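Local atomic coordinates of phosphoribosylaminoimidazole carboxylase, ATPase subunit (PDB entry 3AW8), a protein that probably catalyses the ATP-dependent carboxylation of 5-aminoimidazole ribonucleotide with bicarbonate to N5-carboxyaminoimidazole ribonucleotide, a step of purine biosynthesis. Residues A52-A57 with A75-G80; G45-E50 with E68-E73; I2-G7 with F25-P30. All blocks are in the same frame, centred on the assembly; numbering follows the deposited sequence.

In the fold
The three contacts lie within the N-terminal preATP-grasp domain. Interaction 3 pairs strands 2-5 and 25-29 of its four-stranded parallel sheet. Interaction 1 packs helix 50-57 against helix 72-81, and interaction 2 joins the loops that lead into those helices. The centres of interactions 1 and 2 are about 9 Å apart, and each lies about 11 Å from the centre of interaction 3. Direct bonds tie them: Arg77 NE makes a 2.6 Å salt bridge to Glu50 OE1, Arg26 NH1 probably hydrogen-bonds Phe56 O (2.8 Å), and Gly45 N probably hydrogen-bonds Asp29 O (3.0 Å). All three interactions lie away from the AMP pocket, which includes Lys137, Glu172 and Val175.

Interaction 1 (A52-A57 with A75-G80); sequences ALLRFA and ARRLEG
Leu78 CG is anti to the carbonyl carbon and beside the backbone N (chi1 -85°), and chi2 then sets both methyls against residues 52-57. Arg77 has its CG trans to the backbone N (chi1 176°), and a bend at chi2 brings its guanidinium over to Leu54. Leu78 is the hub of the contact. Its two methyls meet those of Leu53, its CG faces Ala57 CB at 4.1 Å, and Leu78 CD2 reaches Phe56 CE1 at 4.0 Å, coming to the ring at its edge and near its plane. Leu54 CD2 lies over one face of the Arg77 guanidinium, displaced toward the rim and 3.8 Å from Arg77 NH1, while Leu53 CD1 rests on Arg77 CG at 3.9 Å. The axes of the segments 52-57 and 75-80 approach to 10.7 Å and cross at -43°. Leu53 and Phe56 also touch Leu28 of strand 25-29, which places helix 50-57 on the parallel sheet. Arg77 NE forms a salt bridge to Glu50, in the first turn of helix 50-57. With no hydrogen bond between residues 52-57 and 75-80, the contact depends on buried apolar packing, and the arginine charge stays at its partly exposed margin, where Glu50 probably offsets it.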
ATOM      1  N   ALA A  52       5.268  21.853 -22.757  1.00 45.42           N
ATOM      2  CA  ALA A  52       5.144  21.126 -21.504  1.00 43.49           C
ATOM      3  C   ALA A  52       5.149  19.627 -21.772  1.00 42.24           C
ATOM      4  O   ALA A  52       5.762  18.857 -21.035  1.00 41.83           O
ATOM      5  CB  ALA A  52       3.866  21.535 -20.800  1.00 43.36           C
ATOM      6  N   LEU A  53       4.480  19.221 -22.844  1.00 41.67           N
ATOM      7  CA  LEU A  53       4.404  17.815 -23.197  1.00 42.04           C
ATOM      8  C   LEU A  53       5.794  17.204 -23.355  1.00 43.81           C
ATOM      9  O   LEU A  53       6.129  16.236 -22.676  1.00 43.29           O
ATOM     10  CB  LEU A  53       3.615  17.634 -24.496  1.00 41.66           C
ATOM     11  CG  LEU A  53       2.553  16.531 -24.531  1.00 42.83           C
ATOM     12  CD1 LEU A  53       2.353  16.071 -25.949  1.00 43.20           C
ATOM     13  CD2 LEU A  53       2.982  15.358 -23.698  1.00 45.81           C
ATOM     14  N   LEU A  54       6.603  17.777 -24.250  1.00 46.38           N
ATOM     15  CA  LEU A  54       7.957  17.278 -24.513  1.00 47.25           C
ATOM     16  C   LEU A  54       8.912  17.400 -23.318  1.00 47.18           C
ATOM     17  O   LEU A  54       9.776  16.545 -23.114  1.00 43.01           O
ATOM     18  CB  LEU A  54       8.540  17.997 -25.728  1.00 48.67           C
ATOM     19  CG  LEU A  54       7.699  17.822 -27.000  1.00 51.28           C
ATOM     20  CD1 LEU A  54       8.269  18.686 -28.104  1.00 50.61           C
ATOM     21  CD2 LEU A  54       7.672  16.352 -27.421  1.00 51.64           C
ATOM     22  N   ARG A  55       8.751  18.464 -22.537  1.00 48.39           N
ATOM     23  CA  ARG A  55       9.575  18.669 -21.354  1.00 49.69           C
ATOM     24  C   ARG A  55       9.309  17.520 -20.377  1.00 50.81           C
ATOM     25  O   ARG A  55      10.236  16.916 -19.835  1.00 52.57           O
ATOM     26  CB  ARG A  55       9.229  20.008 -20.703  1.00 51.20           C
ATOM     27  CG  ARG A  55      10.012  20.301 -19.435  1.00 55.89           C
ATOM     28  CD  ARG A  55       9.836  21.742 -18.960  1.00 59.36           C
ATOM     29  NE  ARG A  55       8.456  22.086 -18.605  1.00 62.84           N
ATOM     30  CZ  ARG A  55       7.640  22.821 -19.361  1.00 64.41           C
ATOM     31  NH1 ARG A  55       6.405  23.079 -18.947  1.00 63.78           N
ATOM     32  NH2 ARG A  55       8.053  23.304 -20.531  1.00 63.71           N
ATOM     33  N   PHE A  56       8.030  17.214 -20.172  1.00 49.77           N
ATOM     34  CA  PHE A  56       7.621  16.137 -19.278  1.00 48.03           C
ATOM     35  C   PHE A  56       8.072  14.761 -19.784  1.00 48.48           C
ATOM     36  O   PHE A  56       8.333  13.849 -18.999  1.00 48.78           O
ATOM     37  CB  PHE A  56       6.083  16.193 -19.099  1.00 46.29           C
ATOM     38  CG  PHE A  56       5.409  14.843 -18.985  1.00 41.89           C
ATOM     39  CD1 PHE A  56       5.039  14.137 -20.123  1.00 37.26           C
ATOM     40  CD2 PHE A  56       5.160  14.275 -17.733  1.00 42.48           C
ATOM     41  CE1 PHE A  56       4.432  12.886 -20.030  1.00 38.32           C
ATOM     42  CE2 PHE A  56       4.551  13.016 -17.625  1.00 41.85           C
ATOM     43  CZ  PHE A  56       4.185  12.319 -18.784  1.00 38.78           C
ATOM     44  N   ALA A  57       8.195  14.610 -21.095  1.00 48.73           N
ATOM     45  CA  ALA A  57       8.577  13.316 -21.647  1.00 48.66           C
ATOM     46  C   ALA A  57      10.053  12.946 -21.559  1.00 47.88           C
ATOM     47  O   ALA A  57      10.398  11.776 -21.672  1.00 47.89           O
ATOM     48  CB  ALA A  57       8.107  13.217 -23.087  1.00 49.40           C
ATOM     49  N   ALA A  75      -1.218  12.023 -26.580  1.00 46.19           N
ATOM     50  CA  ALA A  75      -0.745  10.651 -26.463  1.00 46.45           C
ATOM     51  C   ALA A  75      -0.023  10.215 -27.733  1.00 46.98           C
ATOM     52  O   ALA A  75       1.019   9.568 -27.658  1.00 46.78           O
ATOM     53  CB  ALA A  75      -1.910   9.711 -26.180  1.00 44.32           C
ATOM     54  N   ARG A  76      -0.578  10.561 -28.894  1.00 47.57           N
ATOM     55  CA  ARG A  76       0.031  10.183 -30.168  1.00 49.04           C
ATOM     56  C   ARG A  76       1.323  10.955 -30.452  1.00 48.03           C
ATOM     57  O   ARG A  76       2.226  10.440 -31.109  1.00 46.25           O
ATOM     58  CB  ARG A  76      -0.966  10.368 -31.321  1.00 49.60           C
ATOM     59  CG  ARG A  76      -2.045   9.289 -31.371  1.00 52.47           C
ATOM     60  CD  ARG A  76      -3.000   9.477 -32.542  1.00 54.39           C
ATOM     61  NE  ARG A  76      -4.092   8.500 -32.546  1.00 55.53           N
ATOM     62  CZ  ARG A  76      -3.919   7.183 -32.635  1.00 58.41           C
ATOM     63  NH1 ARG A  76      -2.694   6.672 -32.728  1.00 57.94           N
ATOM     64  NH2 ARG A  76      -4.971   6.369 -32.627  1.00 58.03           N
ATOM     65  N   ARG A  77       1.409  12.178 -29.941  1.00 46.99           N
ATOM     66  CA  ARG A  77       2.594  13.002 -30.130  1.00 48.21           C
ATOM     67  C   ARG A  77       3.819  12.358 -29.485  1.00 49.52           C
ATOM     68  O   ARG A  77       4.926  12.448 -30.011  1.00 51.46           O
ATOM     69  CB  ARG A  77       2.374  14.389 -29.521  1.00 48.15           C
ATOM     70  CG  ARG A  77       3.595  15.301 -29.584  1.00 48.16           C
ATOM     71  CD  ARG A  77       3.816  15.841 -30.995  1.00 47.91           C
ATOM     72  NE  ARG A  77       5.023  16.658 -31.081  1.00 47.20           N
ATOM     73  CZ  ARG A  77       6.256  16.164 -31.126  1.00 48.42           C
ATOM     74  NH1 ARG A  77       7.301  16.980 -31.198  1.00 46.44           N
ATOM     75  NH2 ARG A  77       6.447  14.849 -31.115  1.00 48.28           N
ATOM     76  N   LEU A  78       3.617  11.710 -28.345  1.00 50.53           N
ATOM     77  CA  LEU A  78       4.710  11.060 -27.633  1.00 52.06           C
ATOM     78  C   LEU A  78       4.927   9.623 -28.078  1.00 54.63           C
ATOM     79  O   LEU A  78       6.001   9.063 -27.862  1.00 54.29           O
ATOM     80  CB  LEU A  78       4.436  11.075 -26.129  1.00 51.12           C
ATOM     81  CG  LEU A  78       4.827  12.290 -25.288  1.00 49.63           C
ATOM     82  CD1 LEU A  78       4.539  13.574 -26.020  1.00 51.91           C
ATOM     83  CD2 LEU A  78       4.054  12.235 -23.987  1.00 48.68           C
ATOM     84  N   GLU A  79       3.910   9.029 -28.698  1.00 57.50           N
ATOM     85  CA  GLU A  79       3.988   7.640 -29.138  1.00 61.34           C
ATOM     86  C   GLU A  79       5.249   7.348 -29.939  1.00 62.88           C
ATOM     87  O   GLU A  79       5.860   6.288 -29.785  1.00 64.37           O
ATOM     88  CB  GLU A  79       2.757   7.267 -29.967  1.00 63.22           C
ATOM     89  CG  GLU A  79       2.448   5.774 -29.952  1.00 66.09           C
ATOM     90  CD  GLU A  79       1.047   5.457 -30.463  1.00 70.61           C
ATOM     91  OE1 GLU A  79       0.508   4.381 -30.097  1.00 70.35           O
ATOM     92  OE2 GLU A  79       0.487   6.281 -31.230  1.00 70.60           O
ATOM     93  N   GLY A  80       5.642   8.283 -30.795  1.00 63.01           N
ATOM     94  CA  GLY A  80       6.838   8.072 -31.584  1.00 62.39           C
ATOM     95  C   GLY A  80       8.070   8.060 -30.703  1.00 62.54           C
ATOM     96  O   GLY A  80       8.871   7.126 -30.759  1.00 64.08           O
TER

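Interaction 2 (G45-E50 with E68-E73); sequences GEFLDE and ENVPVE
The Phe47 ring receives Val70 CG2 over one face. That methyl lies 3.9 Å from the ring centroid and only 12° off the normal, a CH-pi contact placed almost centrally. Pro71 CD approaches the same ring obliquely, 3.8 Å from Phe47 CD2, and comes to 3.6 Å from Phe47 CB. Beyond the two segments, the Phe67 ring meets Phe47 with the planes inclined at about 40°. Val70 can present this methyl because CG2 is trans to its backbone N, with chi1, measured to CG1, at 66°. Next to Phe47, Leu48 lays its CD2 against Pro71 CB at 3.7 Å and reaches the side chain of Glu73 at the exposed margin, where Leu48 CD2 is 4.1 Å from Glu73 OE1. With an alanine in place of Phe47, Val70 CG2 would probably lose the ring face it rests on, and a gap is likely to open where the ring lies beside Pro71 CD. Both segments are strand-to-helix connections of the parallel sheet in this Rossmann-like domain: residues 45-50 run from strand 41-44 to helix 50-57, and residues 68-73 lie between strand 62-65 and helix 72-81. The first is shaped by a type I turn from Glu46 to Asp49, closed by Asp49 N to Glu46 O at 3.1 Å. Asp49 is the N-cap of helix 50-57, its OD2 making weak hydrogen bonds to the amides of Gly51 and Ala52. Pro71 holds the N-cap position of helix 72-81, and the carbonyls of Glu68 and Val70 both accept hydrogen bonds from Gln95 NE2.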
ATOM      1  N   GLY A  45       1.040  21.900 -16.716  1.00 44.55           N
ATOM      2  CA  GLY A  45       0.948  22.337 -18.094  1.00 45.02           C
ATOM      3  C   GLY A  45      -0.238  21.730 -18.812  1.00 46.66           C
ATOM      4  O   GLY A  45      -0.703  20.656 -18.433  1.00 46.58           O
ATOM      5  N   GLU A  46      -0.735  22.411 -19.842  1.00 47.30           N
ATOM      6  CA  GLU A  46      -1.866  21.903 -20.619  1.00 48.20           C
ATOM      7  C   GLU A  46      -1.371  20.729 -21.454  1.00 45.75           C
ATOM      8  O   GLU A  46      -0.214  20.702 -21.850  1.00 43.65           O
ATOM      9  CB  GLU A  46      -2.414  22.992 -21.547  1.00 51.46           C
ATOM     10  CG  GLU A  46      -2.838  24.274 -20.842  1.00 56.10           C
ATOM     11  CD  GLU A  46      -4.089  24.095 -19.995  1.00 61.19           C
ATOM     12  OE1 GLU A  46      -4.474  25.057 -19.291  1.00 63.41           O
ATOM     13  OE2 GLU A  46      -4.691  22.997 -20.031  1.00 63.41           O
ATOM     14  N   PHE A  47      -2.242  19.763 -21.717  1.00 45.99           N
ATOM     15  CA  PHE A  47      -1.864  18.595 -22.511  1.00 47.82           C
ATOM     16  C   PHE A  47      -1.589  18.955 -23.963  1.00 48.38           C
ATOM     17  O   PHE A  47      -0.882  18.234 -24.663  1.00 48.60           O
ATOM     18  CB  PHE A  47      -2.960  17.529 -22.454  1.00 47.35           C
ATOM     19  CG  PHE A  47      -3.147  16.932 -21.092  1.00 50.20           C
ATOM     20  CD1 PHE A  47      -2.138  16.171 -20.508  1.00 48.24           C
ATOM     21  CD2 PHE A  47      -4.328  17.141 -20.380  1.00 50.76           C
ATOM     22  CE1 PHE A  47      -2.302  15.628 -19.237  1.00 49.15           C
ATOM     23  CE2 PHE A  47      -4.499  16.604 -19.109  1.00 49.96           C
ATOM     24  CZ  PHE A  47      -3.488  15.847 -18.534  1.00 48.87           C
ATOM     25  N   LEU A  48      -2.151  20.073 -24.411  1.00 49.21           N
ATOM     26  CA  LEU A  48      -1.948  20.506 -25.779  1.00 51.15           C
ATOM     27  C   LEU A  48      -0.833  21.538 -25.910  1.00 52.18           C
ATOM     28  O   LEU A  48      -0.613  22.091 -26.989  1.00 53.68           O
ATOM     29  CB  LEU A  48      -3.255  21.033 -26.365  1.00 50.47           C
ATOM     30  CG  LEU A  48      -4.286  19.910 -26.493  1.00 51.09           C
ATOM     31  CD1 LEU A  48      -5.543  20.437 -27.165  1.00 48.85           C
ATOM     32  CD2 LEU A  48      -3.683  18.744 -27.279  1.00 48.70           C
ATOM     33  N   ASP A  49      -0.139  21.791 -24.802  1.00 52.02           N
ATOM     34  CA  ASP A  49       0.994  22.707 -24.790  1.00 52.39           C
ATOM     35  C   ASP A  49       2.179  21.803 -25.114  1.00 52.41           C
ATOM     36  O   ASP A  49       2.741  21.147 -24.234  1.00 53.37           O
ATOM     37  CB  ASP A  49       1.156  23.339 -23.404  1.00 54.13           C
ATOM     38  CG  ASP A  49       2.478  24.092 -23.243  1.00 58.31           C
ATOM     39  OD1 ASP A  49       2.644  24.759 -22.196  1.00 59.34           O
ATOM     40  OD2 ASP A  49       3.352  24.015 -24.142  1.00 58.09           O
ATOM     41  N   GLU A  50       2.542  21.758 -26.390  1.00 51.58           N
ATOM     42  CA  GLU A  50       3.626  20.903 -26.852  1.00 49.69           C
ATOM     43  C   GLU A  50       4.893  21.071 -26.025  1.00 47.79           C
ATOM     44  O   GLU A  50       5.604  20.096 -25.775  1.00 46.44           O
ATOM     45  CB  GLU A  50       3.912  21.181 -28.329  1.00 50.68           C
ATOM     46  CG  GLU A  50       4.536  20.018 -29.066  1.00 52.22           C
ATOM     47  CD  GLU A  50       4.514  20.205 -30.570  1.00 54.09           C
ATOM     48  OE1 GLU A  50       4.738  19.207 -31.287  1.00 55.37           O
ATOM     49  OE2 GLU A  50       4.278  21.342 -31.036  1.00 54.18           O
ATOM     50  N   GLU A  68      -8.933   9.918 -18.315  1.00 61.47           N
ATOM     51  CA  GLU A  68      -9.638   9.327 -19.466  1.00 64.52           C
ATOM     52  C   GLU A  68      -9.975  10.246 -20.644  1.00 63.68           C
ATOM     53  O   GLU A  68     -10.156   9.773 -21.772  1.00 62.13           O
ATOM     54  CB  GLU A  68     -10.931   8.631 -19.015  1.00 67.68           C
ATOM     55  CG  GLU A  68     -11.389   7.531 -19.987  1.00 73.04           C
ATOM     56  CD  GLU A  68     -12.799   7.024 -19.707  1.00 76.55           C
ATOM     57  OE1 GLU A  68     -13.206   7.014 -18.522  1.00 77.35           O
ATOM     58  OE2 GLU A  68     -13.495   6.624 -20.673  1.00 78.02           O
ATOM     59  N   ASN A  69     -10.085  11.547 -20.389  1.00 61.85           N
ATOM     60  CA  ASN A  69     -10.396  12.475 -21.459  1.00 60.27           C
ATOM     61  C   ASN A  69      -9.170  13.214 -21.960  1.00 58.72           C
ATOM     62  O   ASN A  69      -9.285  14.248 -22.620  1.00 59.36           O
ATOM     63  CB  ASN A  69     -11.455  13.477 -21.019  1.00 61.92           C
ATOM     64  CG  ASN A  69     -12.852  12.962 -21.245  1.00 64.58           C
ATOM     65  OD1 ASN A  69     -13.061  12.049 -22.048  1.00 66.53           O
ATOM     66  ND2 ASN A  69     -13.825  13.549 -20.555  1.00 64.69           N
ATOM     67  N   VAL A  70      -7.994  12.686 -21.644  1.00 54.54           N
ATOM     68  CA  VAL A  70      -6.765  13.306 -22.099  1.00 51.17           C
ATOM     69  C   VAL A  70      -6.824  13.388 -23.623  1.00 49.06           C
ATOM     70  O   VAL A  70      -7.290  12.453 -24.282  1.00 46.94           O
ATOM     71  CB  VAL A  70      -5.534  12.476 -21.689  1.00 50.64           C
ATOM     72  CG1 VAL A  70      -5.532  11.131 -22.417  1.00 47.37           C
ATOM     73  CG2 VAL A  70      -4.270  13.262 -21.980  1.00 49.73           C
ATOM     74  N   PRO A  71      -6.374  14.519 -24.200  1.00 47.85           N
ATOM     75  CA  PRO A  71      -6.375  14.718 -25.655  1.00 45.64           C
ATOM     76  C   PRO A  71      -5.568  13.620 -26.320  1.00 44.50           C
ATOM     77  O   PRO A  71      -4.385  13.478 -26.042  1.00 46.15           O
ATOM     78  CB  PRO A  71      -5.710  16.081 -25.813  1.00 44.52           C
ATOM     79  CG  PRO A  71      -6.116  16.796 -24.569  1.00 44.47           C
ATOM     80  CD  PRO A  71      -5.904  15.736 -23.512  1.00 46.33           C
ATOM     81  N   VAL A  72      -6.195  12.837 -27.186  1.00 44.22           N
ATOM     82  CA  VAL A  72      -5.476  11.760 -27.857  1.00 45.88           C
ATOM     83  C   VAL A  72      -4.289  12.319 -28.651  1.00 47.45           C
ATOM     84  O   VAL A  72      -3.331  11.606 -28.956  1.00 47.13           O
ATOM     85  CB  VAL A  72      -6.401  10.976 -28.805  1.00 44.44           C
ATOM     86  CG1 VAL A  72      -6.737  11.819 -30.010  1.00 44.85           C
ATOM     87  CG2 VAL A  72      -5.737   9.678 -29.219  1.00 44.24           C
ATOM     88  N   GLU A  73      -4.358  13.602 -28.984  1.00 48.08           N
ATOM     89  CA  GLU A  73      -3.276  14.243 -29.714  1.00 50.97           C
ATOM     90  C   GLU A  73      -1.984  14.202 -28.891  1.00 49.86           C
ATOM     91  O   GLU A  73      -0.901  13.954 -29.429  1.00 49.60           O
ATOM     92  CB  GLU A  73      -3.630  15.700 -30.028  1.00 54.64           C
ATOM     93  CG  GLU A  73      -4.826  15.904 -30.957  1.00 60.32           C
ATOM     94  CD  GLU A  73      -6.169  15.757 -30.257  1.00 63.14           C
ATOM     95  OE1 GLU A  73      -6.379  16.413 -29.212  1.00 65.40           O
ATOM     96  OE2 GLU A  73      -7.025  15.001 -30.763  1.00 65.93           O
TER

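Interaction 3 (I2-G7 with F25-P30); sequences IGILGG and FRFLDP
Ile4 and Phe27 lie side by side on one face of the parallel pair, pointing the same way, with Ile4 CD1 3.5 Å from Phe27 CE2. The same methyl reaches Phe25 CD1 at 3.9 Å, and Ile2 runs alongside Phe25. In Ile4, CG1 is anti to the carbonyl carbon (chi1 -67°), and the extended chi2 carries CD1 out to both rings. This face is densely filled: Ile4 touches Leu14 of helix 9-18, and Phe25 and Phe27 touch Ala15 of the same helix. The opposite face has less side-chain contact across the pair. Gly3 contributes no side chain, the Arg26 guanidinium leads away to Glu58 and the carbonyl of Phe56, and Leu5 CD1 meets Leu28 CD1 at 4.2 Å, Leu5 also touching Phe56. The backbones are laced by four hydrogen bonds in parallel register: Arg26 N to Ile2 O, Ile4 N to Arg26 O at 2.9 Å (N-H...O 166°), Leu28 N to Ile4 O, and Gly6 N to Leu28 O. Toward its C-terminal end the contact becomes more open. Asp29 is partly exposed, and there the grip passes from backbone to side chain: Gly7 N donates to Asp29 OD2 at 2.9 Å, meeting the carboxylate on its anti side and 17° out of its plane. Asp29 OD1 accepts from Ser31 N, so both carboxylate oxygens have backbone partners. Gly6 has a positive phi, in a backbone region suited to glycine. A strand followed by a glycine-rich turn containing Gly6 and Gly7, then helix 9-18 and a second parallel strand ending in Asp29, forms a beta-alpha-beta unit consistent with a Rossmann-like fold.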
ATOM      1  N   ILE A   2       8.520   6.114 -14.933  1.00 43.45           N
ATOM      2  CA  ILE A   2       7.237   6.070 -15.603  1.00 41.79           C
ATOM      3  C   ILE A   2       6.596   7.447 -15.611  1.00 40.63           C
ATOM      4  O   ILE A   2       6.623   8.164 -14.610  1.00 40.51           O
ATOM      5  CB  ILE A   2       6.290   5.064 -14.927  1.00 43.44           C
ATOM      6  CG1 ILE A   2       6.861   3.647 -15.080  1.00 42.65           C
ATOM      7  CG2 ILE A   2       4.893   5.175 -15.535  1.00 42.65           C
ATOM      8  CD1 ILE A   2       6.067   2.579 -14.370  1.00 42.39           C
ATOM      9  N   GLY A   3       6.042   7.814 -16.762  1.00 39.65           N
ATOM     10  CA  GLY A   3       5.384   9.097 -16.910  1.00 37.39           C
ATOM     11  C   GLY A   3       3.894   8.855 -17.017  1.00 37.10           C
ATOM     12  O   GLY A   3       3.455   7.923 -17.697  1.00 36.93           O
ATOM     13  N   ILE A   4       3.109   9.686 -16.344  1.00 35.76           N
ATOM     14  CA  ILE A   4       1.664   9.524 -16.369  1.00 35.00           C
ATOM     15  C   ILE A   4       0.927  10.788 -16.786  1.00 37.38           C
ATOM     16  O   ILE A   4       1.097  11.854 -16.175  1.00 40.23           O
ATOM     17  CB  ILE A   4       1.121   9.085 -14.974  1.00 33.48           C
ATOM     18  CG1 ILE A   4       1.616   7.675 -14.633  1.00 31.86           C
ATOM     19  CG2 ILE A   4      -0.398   9.117 -14.972  1.00 31.19           C
ATOM     20  CD1 ILE A   4       1.348   7.263 -13.218  1.00 30.69           C
ATOM     21  N   LEU A   5       0.118  10.669 -17.833  1.00 35.62           N
ATOM     22  CA  LEU A   5      -0.686  11.786 -18.285  1.00 36.83           C
ATOM     23  C   LEU A   5      -1.873  11.851 -17.311  1.00 37.90           C
ATOM     24  O   LEU A   5      -2.682  10.917 -17.222  1.00 36.61           O
ATOM     25  CB  LEU A   5      -1.162  11.548 -19.724  1.00 37.32           C
ATOM     26  CG  LEU A   5      -0.409  12.202 -20.901  1.00 36.85           C
ATOM     27  CD1 LEU A   5       0.975  12.658 -20.502  1.00 35.19           C
ATOM     28  CD2 LEU A   5      -0.329  11.209 -22.043  1.00 34.42           C
ATOM     29  N   GLY A   6      -1.939  12.946 -16.556  1.00 37.09           N
ATOM     30  CA  GLY A   6      -3.003  13.130 -15.586  1.00 36.84           C
ATOM     31  C   GLY A   6      -2.488  13.035 -14.158  1.00 37.64           C
ATOM     32  O   GLY A   6      -1.879  12.028 -13.777  1.00 37.53           O
ATOM     33  N   GLY A   7      -2.727  14.078 -13.365  1.00 35.23           N
ATOM     34  CA  GLY A   7      -2.270  14.080 -11.988  1.00 34.12           C
ATOM     35  C   GLY A   7      -3.366  13.839 -10.961  1.00 33.73           C
ATOM     36  O   GLY A   7      -3.234  14.248  -9.801  1.00 34.07           O
ATOM     37  N   PHE A  25       8.144   8.208 -10.776  1.00 36.43           N
ATOM     38  CA  PHE A  25       7.028   8.751 -11.528  1.00 36.62           C
ATOM     39  C   PHE A  25       7.142  10.228 -11.791  1.00 36.70           C
ATOM     40  O   PHE A  25       7.826  10.942 -11.063  1.00 39.58           O
ATOM     41  CB  PHE A  25       5.721   8.479 -10.762  1.00 33.88           C
ATOM     42  CG  PHE A  25       5.444   7.026 -10.558  1.00 31.20           C
ATOM     43  CD1 PHE A  25       4.704   6.311 -11.488  1.00 32.36           C
ATOM     44  CD2 PHE A  25       5.992   6.352  -9.473  1.00 30.06           C
ATOM     45  CE1 PHE A  25       4.511   4.934 -11.346  1.00 34.80           C
ATOM     46  CE2 PHE A  25       5.812   4.977  -9.317  1.00 32.13           C
ATOM     47  CZ  PHE A  25       5.069   4.264 -10.257  1.00 33.61           C
ATOM     48  N   ARG A  26       6.473  10.663 -12.855  1.00 36.20           N
ATOM     49  CA  ARG A  26       6.394  12.064 -13.224  1.00 34.91           C
ATOM     50  C   ARG A  26       4.994  12.247 -13.789  1.00 35.11           C
ATOM     51  O   ARG A  26       4.564  11.493 -14.664  1.00 34.93           O
ATOM     52  CB  ARG A  26       7.431  12.428 -14.281  1.00 37.24           C
ATOM     53  CG  ARG A  26       7.357  13.896 -14.686  1.00 38.16           C
ATOM     54  CD  ARG A  26       8.377  14.227 -15.750  1.00 39.14           C
ATOM     55  NE  ARG A  26       9.744  14.107 -15.255  1.00 38.52           N
ATOM     56  CZ  ARG A  26      10.798  13.901 -16.036  1.00 38.90           C
ATOM     57  NH1 ARG A  26      10.639  13.789 -17.347  1.00 38.40           N
ATOM     58  NH2 ARG A  26      12.010  13.806 -15.511  1.00 37.79           N
ATOM     59  N   PHE A  27       4.268  13.234 -13.284  1.00 34.98           N
ATOM     60  CA  PHE A  27       2.915  13.468 -13.773  1.00 34.88           C
ATOM     61  C   PHE A  27       2.847  14.756 -14.568  1.00 35.67           C
ATOM     62  O   PHE A  27       3.701  15.631 -14.425  1.00 36.13           O
ATOM     63  CB  PHE A  27       1.912  13.556 -12.605  1.00 31.96           C
ATOM     64  CG  PHE A  27       1.928  12.367 -11.697  1.00 28.91           C
ATOM     65  CD1 PHE A  27       2.786  12.324 -10.601  1.00 28.41           C
ATOM     66  CD2 PHE A  27       1.144  11.257 -11.978  1.00 27.74           C
ATOM     67  CE1 PHE A  27       2.864  11.184  -9.801  1.00 27.37           C
ATOM     68  CE2 PHE A  27       1.216  10.111 -11.185  1.00 27.42           C
ATOM     69  CZ  PHE A  27       2.081  10.076 -10.093  1.00 26.47           C
ATOM     70  N   LEU A  28       1.827  14.857 -15.412  1.00 36.84           N
ATOM     71  CA  LEU A  28       1.588  16.060 -16.202  1.00 37.46           C
ATOM     72  C   LEU A  28       0.120  16.368 -15.924  1.00 36.93           C
ATOM     73  O   LEU A  28      -0.725  15.480 -15.991  1.00 36.44           O
ATOM     74  CB  LEU A  28       1.776  15.813 -17.708  1.00 37.36           C
ATOM     75  CG  LEU A  28       2.058  17.058 -18.572  1.00 39.82           C
ATOM     76  CD1 LEU A  28       1.771  16.741 -20.036  1.00 40.02           C
ATOM     77  CD2 LEU A  28       1.202  18.230 -18.145  1.00 38.63           C
ATOM     78  N   ASP A  29      -0.170  17.612 -15.576  1.00 36.60           N
ATOM     79  CA  ASP A  29      -1.535  18.022 -15.302  1.00 37.88           C
ATOM     80  C   ASP A  29      -1.556  19.535 -15.333  1.00 38.38           C
ATOM     81  O   ASP A  29      -0.611  20.182 -14.894  1.00 38.24           O
ATOM     82  CB  ASP A  29      -2.005  17.518 -13.929  1.00 38.79           C
ATOM     83  CG  ASP A  29      -3.522  17.579 -13.777  1.00 42.70           C
ATOM     84  OD1 ASP A  29      -4.074  18.694 -13.615  1.00 43.98           O
ATOM     85  OD2 ASP A  29      -4.169  16.508 -13.846  1.00 40.94           O
ATOM     86  N   PRO A  30      -2.628  20.119 -15.876  1.00 39.04           N
ATOM     87  CA  PRO A  30      -2.766  21.572 -15.966  1.00 41.08           C
ATOM     88  C   PRO A  30      -3.025  22.280 -14.634  1.00 43.24           C
ATOM     89  O   PRO A  30      -2.933  23.504 -14.542  1.00 44.16           O
ATOM     90  CB  PRO A  30      -3.914  21.741 -16.964  1.00 40.61           C
ATOM     91  CG  PRO A  30      -4.737  20.518 -16.744  1.00 38.66           C
ATOM     92  CD  PRO A  30      -3.699  19.440 -16.627  1.00 38.85           C
TER